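Local coordinates for acyl-CoA Binding Protein (Moniliophthora perniciosa, PDB 3FP5) that probably binds long-chain fatty acyl-CoA esters as a small, all-helical carrier of fatty acid metabolism, at residues Ser1-Val15 with Lys73-Leu85. Residues are numbered along the deposited sequence; the frame is centred on the assembly and turned at random.
With ZN (zinc ion), chain B.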
loop_
_atom_site.group_PDB
_atom_site.type_symbol
_atom_site.label_atom_id
_atom_site.label_comp_id
_atom_site.label_asym_id
_atom_site.label_seq_id
_atom_site.Cartn_x
_atom_site.Cartn_y
_atom_site.Cartn_z
ATOM N N SER A 1 -2.150 -5.554 -15.649
ATOM C CA SER A 1 -3.431 -6.238 -15.486
ATOM C C SER A 1 -4.468 -5.368 -14.773
ATOM O O SER A 1 -4.134 -4.533 -13.932
ATOM C CB SER A 1 -3.251 -7.559 -14.726
ATOM O OG SER A 1 -2.581 -8.530 -15.514
ATOM N N HIS A 2 -5.730 -5.589 -15.115
ATOM C CA HIS A 2 -6.849 -4.870 -14.528
ATOM C C HIS A 2 -6.917 -5.061 -13.014
ATOM O O HIS A 2 -6.837 -6.181 -12.516
ATOM C CB HIS A 2 -8.153 -5.354 -15.162
ATOM C CG HIS A 2 -9.392 -4.790 -14.534
ATOM N ND1 HIS A 2 -9.844 -3.514 -14.797
ATOM C CD2 HIS A 2 -10.288 -5.338 -13.680
ATOM C CE1 HIS A 2 -10.957 -3.294 -14.116
ATOM N NE2 HIS A 2 -11.249 -4.386 -13.434
ATOM N N MET A 3 -7.064 -3.957 -12.291
ATOM C CA MET A 3 -7.367 -4.028 -10.865
ATOM C C MET A 3 -8.474 -3.031 -10.569
ATOM O O MET A 3 -8.386 -1.871 -10.962
ATOM C CB MET A 3 -6.133 -3.707 -10.020
ATOM C CG MET A 3 -6.370 -3.858 -8.514
ATOM S SD MET A 3 -6.807 -5.548 -8.060
ATOM C CE MET A 3 -5.288 -6.421 -8.410
ATOM N N SER A 4 -9.510 -3.486 -9.871
ATOM C CA SER A 4 -10.647 -2.637 -9.535
ATOM C C SER A 4 -10.392 -1.756 -8.318
ATOM O O SER A 4 -9.630 -2.119 -7.418
ATOM C CB SER A 4 -11.883 -3.495 -9.263
ATOM O OG SER A 4 -11.733 -4.226 -8.049
ATOM N N LYS A 5 -11.058 -0.607 -8.281
ATOM C CA LYS A 5 -10.999 0.246 -7.103
ATOM C C LYS A 5 -11.494 -0.530 -5.880
ATOM O O LYS A 5 -10.981 -0.343 -4.788
ATOM C CB LYS A 5 -11.844 1.505 -7.282
ATOM C CG LYS A 5 -11.717 2.498 -6.130
ATOM C CD LYS A 5 -12.531 3.748 -6.403
ATOM C CE LYS A 5 -12.364 4.775 -5.298
ATOM N NZ LYS A 5 -13.044 4.372 -4.033
ATOM N N ALA A 6 -12.480 -1.401 -6.076
ATOM C CA ALA A 6 -13.047 -2.159 -4.955
ATOM C C ALA A 6 -11.996 -3.043 -4.290
ATOM O O ALA A 6 -11.924 -3.130 -3.051
ATOM C CB ALA A 6 -14.230 -3.000 -5.425
ATOM N N LYS A 7 -11.186 -3.721 -5.102
ATOM C CA LYS A 7 -10.148 -4.569 -4.526
ATOM C C LYS A 7 -9.066 -3.723 -3.836
ATOM O O LYS A 7 -8.557 -4.085 -2.766
ATOM C CB LYS A 7 -9.543 -5.500 -5.574
ATOM C CG LYS A 7 -10.461 -6.679 -5.923
ATOM C CD LYS A 7 -9.760 -7.647 -6.848
ATOM C CE LYS A 7 -10.737 -8.664 -7.425
ATOM N NZ LYS A 7 -11.387 -9.496 -6.372
ATOM N N PHE A 8 -8.720 -2.590 -4.439
ATOM C CA PHE A 8 -7.828 -1.637 -3.779
ATOM C C PHE A 8 -8.399 -1.196 -2.430
ATOM O O PHE A 8 -7.697 -1.212 -1.420
ATOM C CB PHE A 8 -7.599 -0.419 -4.683
ATOM C CG PHE A 8 -6.897 0.724 -4.000
ATOM C CD1 PHE A 8 -5.533 0.660 -3.745
ATOM C CD2 PHE A 8 -7.607 1.852 -3.592
ATOM C CE1 PHE A 8 -4.869 1.724 -3.112
ATOM C CE2 PHE A 8 -6.958 2.923 -2.943
ATOM C CZ PHE A 8 -5.588 2.861 -2.711
ATOM N N ASP A 9 -9.672 -0.814 -2.404
ATOM C CA ASP A 9 -10.262 -0.309 -1.163
ATOM C C ASP A 9 -10.271 -1.406 -0.079
ATOM O O ASP A 9 -10.001 -1.138 1.094
ATOM C CB ASP A 9 -11.668 0.241 -1.415
ATOM C CG ASP A 9 -11.659 1.545 -2.227
ATOM O OD1 ASP A 9 -10.604 2.196 -2.315
ATOM O OD2 ASP A 9 -12.717 1.924 -2.751
ATOM N N LYS A 10 -10.541 -2.643 -0.474
ATOM C CA LYS A 10 -10.496 -3.750 0.491
ATOM C C LYS A 10 -9.069 -3.940 1.029
ATOM O O LYS A 10 -8.861 -4.113 2.239
ATOM C CB LYS A 10 -11.026 -5.041 -0.149
ATOM C CG LYS A 10 -11.087 -6.262 0.786
ATOM C CD LYS A 10 -11.851 -5.988 2.098
ATOM C CE LYS A 10 -13.322 -5.693 1.847
ATOM N NZ LYS A 10 -14.132 -5.550 3.092
ATOM N N ALA A 11 -8.080 -3.897 0.143
ATOM C CA ALA A 11 -6.684 -4.002 0.549
ATOM C C ALA A 11 -6.307 -2.907 1.561
ATOM O O ALA A 11 -5.624 -3.180 2.551
ATOM C CB ALA A 11 -5.751 -3.952 -0.670
ATOM N N VAL A 12 -6.735 -1.673 1.294
ATOM C CA VAL A 12 -6.467 -0.548 2.190
ATOM C C VAL A 12 -7.076 -0.805 3.577
ATOM O O VAL A 12 -6.424 -0.599 4.598
ATOM C CB VAL A 12 -7.033 0.760 1.606
ATOM C CG1 VAL A 12 -7.025 1.888 2.647
ATOM C CG2 VAL A 12 -6.231 1.160 0.372
ATOM N N GLU A 13 -8.323 -1.259 3.604
ATOM C CA GLU A 13 -8.984 -1.581 4.863
ATOM C C GLU A 13 -8.177 -2.608 5.645
ATOM O O GLU A 13 -8.011 -2.489 6.859
ATOM C CB GLU A 13 -10.392 -2.116 4.600
ATOM C CG GLU A 13 -11.123 -2.501 5.854
ATOM C CD GLU A 13 -12.475 -3.127 5.569
ATOM O OE1 GLU A 13 -12.815 -3.302 4.366
ATOM O OE2 GLU A 13 -13.184 -3.431 6.556
ATOM N N ILE A 14 -7.681 -3.622 4.941
ATOM C CA ILE A 14 -6.888 -4.673 5.579
ATOM C C ILE A 14 -5.565 -4.113 6.117
ATOM O O ILE A 14 -5.212 -4.338 7.271
ATOM C CB ILE A 14 -6.642 -5.854 4.611
ATOM C CG1 ILE A 14 -7.955 -6.617 4.393
ATOM C CG2 ILE A 14 -5.560 -6.783 5.150
ATOM C CD1 ILE A 14 -7.927 -7.548 3.213
ATOM N N VAL A 15 -4.845 -3.378 5.280
ATOM C CA VAL A 15 -3.578 -2.793 5.685
ATOM C C VAL A 15 -3.758 -1.899 6.914
ATOM O O VAL A 15 -2.981 -1.986 7.874
ATOM C CB VAL A 15 -2.933 -1.998 4.530
ATOM C CG1 VAL A 15 -1.795 -1.148 5.059
ATOM C CG2 VAL A 15 -2.449 -2.963 3.444
ATOM N N LYS A 73 -3.737 5.674 -11.759
ATOM C CA LYS A 73 -4.416 5.141 -10.581
ATOM C C LYS A 73 -4.567 3.637 -10.696
ATOM O O LYS A 73 -4.408 2.922 -9.703
ATOM C CB LYS A 73 -5.778 5.800 -10.347
ATOM C CG LYS A 73 -5.660 7.250 -9.883
ATOM C CD LYS A 73 -7.003 7.798 -9.419
ATOM C CE LYS A 73 -6.872 9.257 -9.012
ATOM N NZ LYS A 73 -8.204 9.883 -8.797
ATOM N N GLU A 74 -4.854 3.134 -11.893
ATOM C CA GLU A 74 -5.058 1.695 -11.993
ATOM C C GLU A 74 -3.795 0.887 -11.702
ATOM O O GLU A 74 -3.857 -0.153 -11.049
ATOM C CB GLU A 74 -5.652 1.276 -13.319
ATOM C CG GLU A 74 -6.062 -0.184 -13.231
ATOM C CD GLU A 74 -6.899 -0.631 -14.379
ATOM O OE1 GLU A 74 -7.115 0.155 -15.328
ATOM O OE2 GLU A 74 -7.374 -1.777 -14.295
ATOM N N VAL A 75 -2.647 1.358 -12.170
ATOM C CA VAL A 75 -1.409 0.675 -11.817
ATOM C C VAL A 75 -1.164 0.764 -10.305
ATOM O O VAL A 75 -0.736 -0.205 -9.670
ATOM C CB VAL A 75 -0.222 1.199 -12.638
ATOM C CG1 VAL A 75 1.085 0.627 -12.096
ATOM C CG2 VAL A 75 -0.420 0.812 -14.117
ATOM N N ALA A 76 -1.466 1.922 -9.728
ATOM C CA ALA A 76 -1.348 2.114 -8.285
ATOM C C ALA A 76 -2.225 1.109 -7.535
ATOM O O ALA A 76 -1.761 0.482 -6.583
ATOM C CB ALA A 76 -1.718 3.544 -7.893
ATOM N N TYR A 77 -3.481 0.962 -7.972
ATOM C CA TYR A 77 -4.376 -0.062 -7.412
ATOM C C TYR A 77 -3.722 -1.432 -7.460
ATOM O O TYR A 77 -3.710 -2.162 -6.468
ATOM C CB TYR A 77 -5.671 -0.183 -8.218
ATOM C CG TYR A 77 -6.624 0.986 -8.154
ATOM C CD1 TYR A 77 -6.549 1.930 -7.136
ATOM C CD2 TYR A 77 -7.624 1.125 -9.115
ATOM C CE1 TYR A 77 -7.443 3.000 -7.087
ATOM C CE2 TYR A 77 -8.514 2.184 -9.074
ATOM C CZ TYR A 77 -8.418 3.120 -8.063
ATOM O OH TYR A 77 -9.314 4.168 -8.022
ATOM N N GLN A 78 -3.197 -1.775 -8.630
ATOM C CA GLN A 78 -2.635 -3.098 -8.864
ATOM C C GLN A 78 -1.412 -3.363 -7.984
ATOM O O GLN A 78 -1.316 -4.401 -7.326
ATOM C CB GLN A 78 -2.269 -3.256 -10.336
ATOM C CG GLN A 78 -1.673 -4.610 -10.640
ATOM C CD GLN A 78 -1.086 -4.681 -12.029
ATOM O OE1 GLN A 78 -0.859 -3.655 -12.676
ATOM N NE2 GLN A 78 -0.837 -5.897 -12.500
ATOM N N LYS A 79 -0.482 -2.412 -7.971
ATOM C CA LYS A 79 0.738 -2.544 -7.190
ATOM C C LYS A 79 0.451 -2.662 -5.691
ATOM O O LYS A 79 1.094 -3.440 -4.987
ATOM C CB LYS A 79 1.662 -1.352 -7.463
ATOM C CG LYS A 79 2.229 -1.344 -8.877
ATOM C CD LYS A 79 2.916 -2.666 -9.169
ATOM C CE LYS A 79 3.603 -2.654 -10.529
ATOM N NZ LYS A 79 4.174 -3.992 -10.861
ATOM N N TYR A 80 -0.511 -1.880 -5.211
ATOM C CA TYR A 80 -0.873 -1.883 -3.796
ATOM C C TYR A 80 -1.465 -3.248 -3.416
ATOM O O TYR A 80 -1.017 -3.903 -2.456
ATOM C CB TYR A 80 -1.872 -0.750 -3.510
ATOM C CG TYR A 80 -2.146 -0.516 -2.041
ATOM C CD1 TYR A 80 -1.593 0.572 -1.361
ATOM C CD2 TYR A 80 -2.964 -1.386 -1.327
ATOM C CE1 TYR A 80 -1.856 0.773 0.005
ATOM C CE2 TYR A 80 -3.228 -1.189 0.022
ATOM C CZ TYR A 80 -2.674 -0.117 0.684
ATOM O OH TYR A 80 -2.956 0.046 2.029
ATOM N N VAL A 81 -2.467 -3.681 -4.177
ATOM C CA VAL A 81 -3.107 -4.974 -3.907
ATOM C C VAL A 81 -2.094 -6.117 -3.985
ATOM O O VAL A 81 -2.015 -6.972 -3.093
ATOM C CB VAL A 81 -4.288 -5.237 -4.871
ATOM C CG1 VAL A 81 -4.771 -6.700 -4.754
ATOM C CG2 VAL A 81 -5.419 -4.245 -4.599
ATOM N N GLU A 82 -1.301 -6.126 -5.048
ATOM C CA GLU A 82 -0.310 -7.176 -5.221
ATOM C C GLU A 82 0.731 -7.236 -4.097
ATOM O O GLU A 82 1.138 -8.330 -3.689
ATOM C CB GLU A 82 0.356 -7.048 -6.589
ATOM C CG GLU A 82 -0.556 -7.515 -7.705
ATOM C CD GLU A 82 0.081 -7.361 -9.066
ATOM O OE1 GLU A 82 1.177 -6.762 -9.148
ATOM O OE2 GLU A 82 -0.521 -7.843 -10.046
ATOM N N LYS A 83 1.154 -6.078 -3.586
ATOM C CA LYS A 83 2.089 -6.066 -2.466
ATOM C C LYS A 83 1.463 -6.707 -1.226
ATOM O O LYS A 83 2.116 -7.469 -0.509
ATOM C CB LYS A 83 2.544 -4.644 -2.132
ATOM C CG LYS A 83 3.496 -4.568 -0.934
ATOM C CD LYS A 83 4.719 -5.439 -1.160
ATOM C CE LYS A 83 5.600 -4.855 -2.259
ATOM N NZ LYS A 83 6.836 -5.653 -2.449
ATOM N N LEU A 84 0.199 -6.394 -0.967
ATOM C CA LEU A 84 -0.483 -6.998 0.173
ATOM C C LEU A 84 -0.607 -8.511 -0.032
ATOM O O LEU A 84 -0.365 -9.302 0.894
ATOM C CB LEU A 84 -1.866 -6.367 0.373
ATOM C CG LEU A 84 -2.690 -7.000 1.497
ATOM C CD1 LEU A 84 -1.926 -6.939 2.839
ATOM C CD2 LEU A 84 -4.043 -6.316 1.610
ATOM N N LEU A 85 -0.980 -8.930 -1.240
ATOM C CA LEU A 85 -1.089 -10.371 -1.500
ATOM C C LEU A 85 0.247 -11.080 -1.293
ATOM O O LEU A 85 0.298 -12.167 -0.711
ATOM C CB LEU A 85 -1.640 -10.649 -2.902
ATOM C CG LEU A 85 -3.117 -10.285 -3.054
ATOM C CD1 LEU A 85 -3.574 -10.425 -4.493
ATOM C CD2 LEU A 85 -3.964 -11.157 -2.132
HETATM ZN ZN ZN B . -8.674 -2.083 -15.878
HETATM O O HOH W 1 -3.001 -2.209 -13.473
HETATM O O HOH W 2 -9.277 -0.905 -14.224
HETATM O O HOH W 3 -7.343 -3.054 -17.324
#
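Glu74 and His2 share a zinc ion, Glu74 OE2 and His2 ND1 each 2.1 Å from it, with carboxylate and imidazole planes nearly perpendicular; two waters also bind the metal. The same OE2 accepts Met3 N at 3.0 Å through its anti lone pair, so one carboxylate ties the N-terminal loop ahead of helix 5-17 to helix 73-91. Tyr77 slots between Met3, Lys5 and Phe8. Lys5 CA sits over one ring face in a CH-pi contact, 4.0 Å from the centroid, while the Lys5 methylenes run past Tyr77 OH and Tyr77 CD1 lies above a face of Phe8. With an alanine in place of this ring, the Phe8 face and the Lys5 methylenes are likely to lose the surface they rest against. A water sits between Gln78 OE1 and Ser1 O, close to both. In this helical acyl-CoA-binding fold, the segments 5-15 and 73-85 run in roughly the same direction at 44°, their axes 9.0 Å apart at closest approach. Tyr80 is a knob among Phe8, Ala11, Val12 and Val15: CG anti to the backbone N (chi1 -171°) swings the ring toward helix 5-17, where its face meets the edge of Phe8 and small Ala11 fits at its rim. Tyr80 OH hydrogen-bonds a MES molecule, probably from the crystallisation liquor. Branched Val81 puts CG1 3.7 Å from Met3 CE, whose flexible chain bends to meet it. Leu84 CD2 packs 3.7 Å from Ala11 CB and also touches Ile14 CG2.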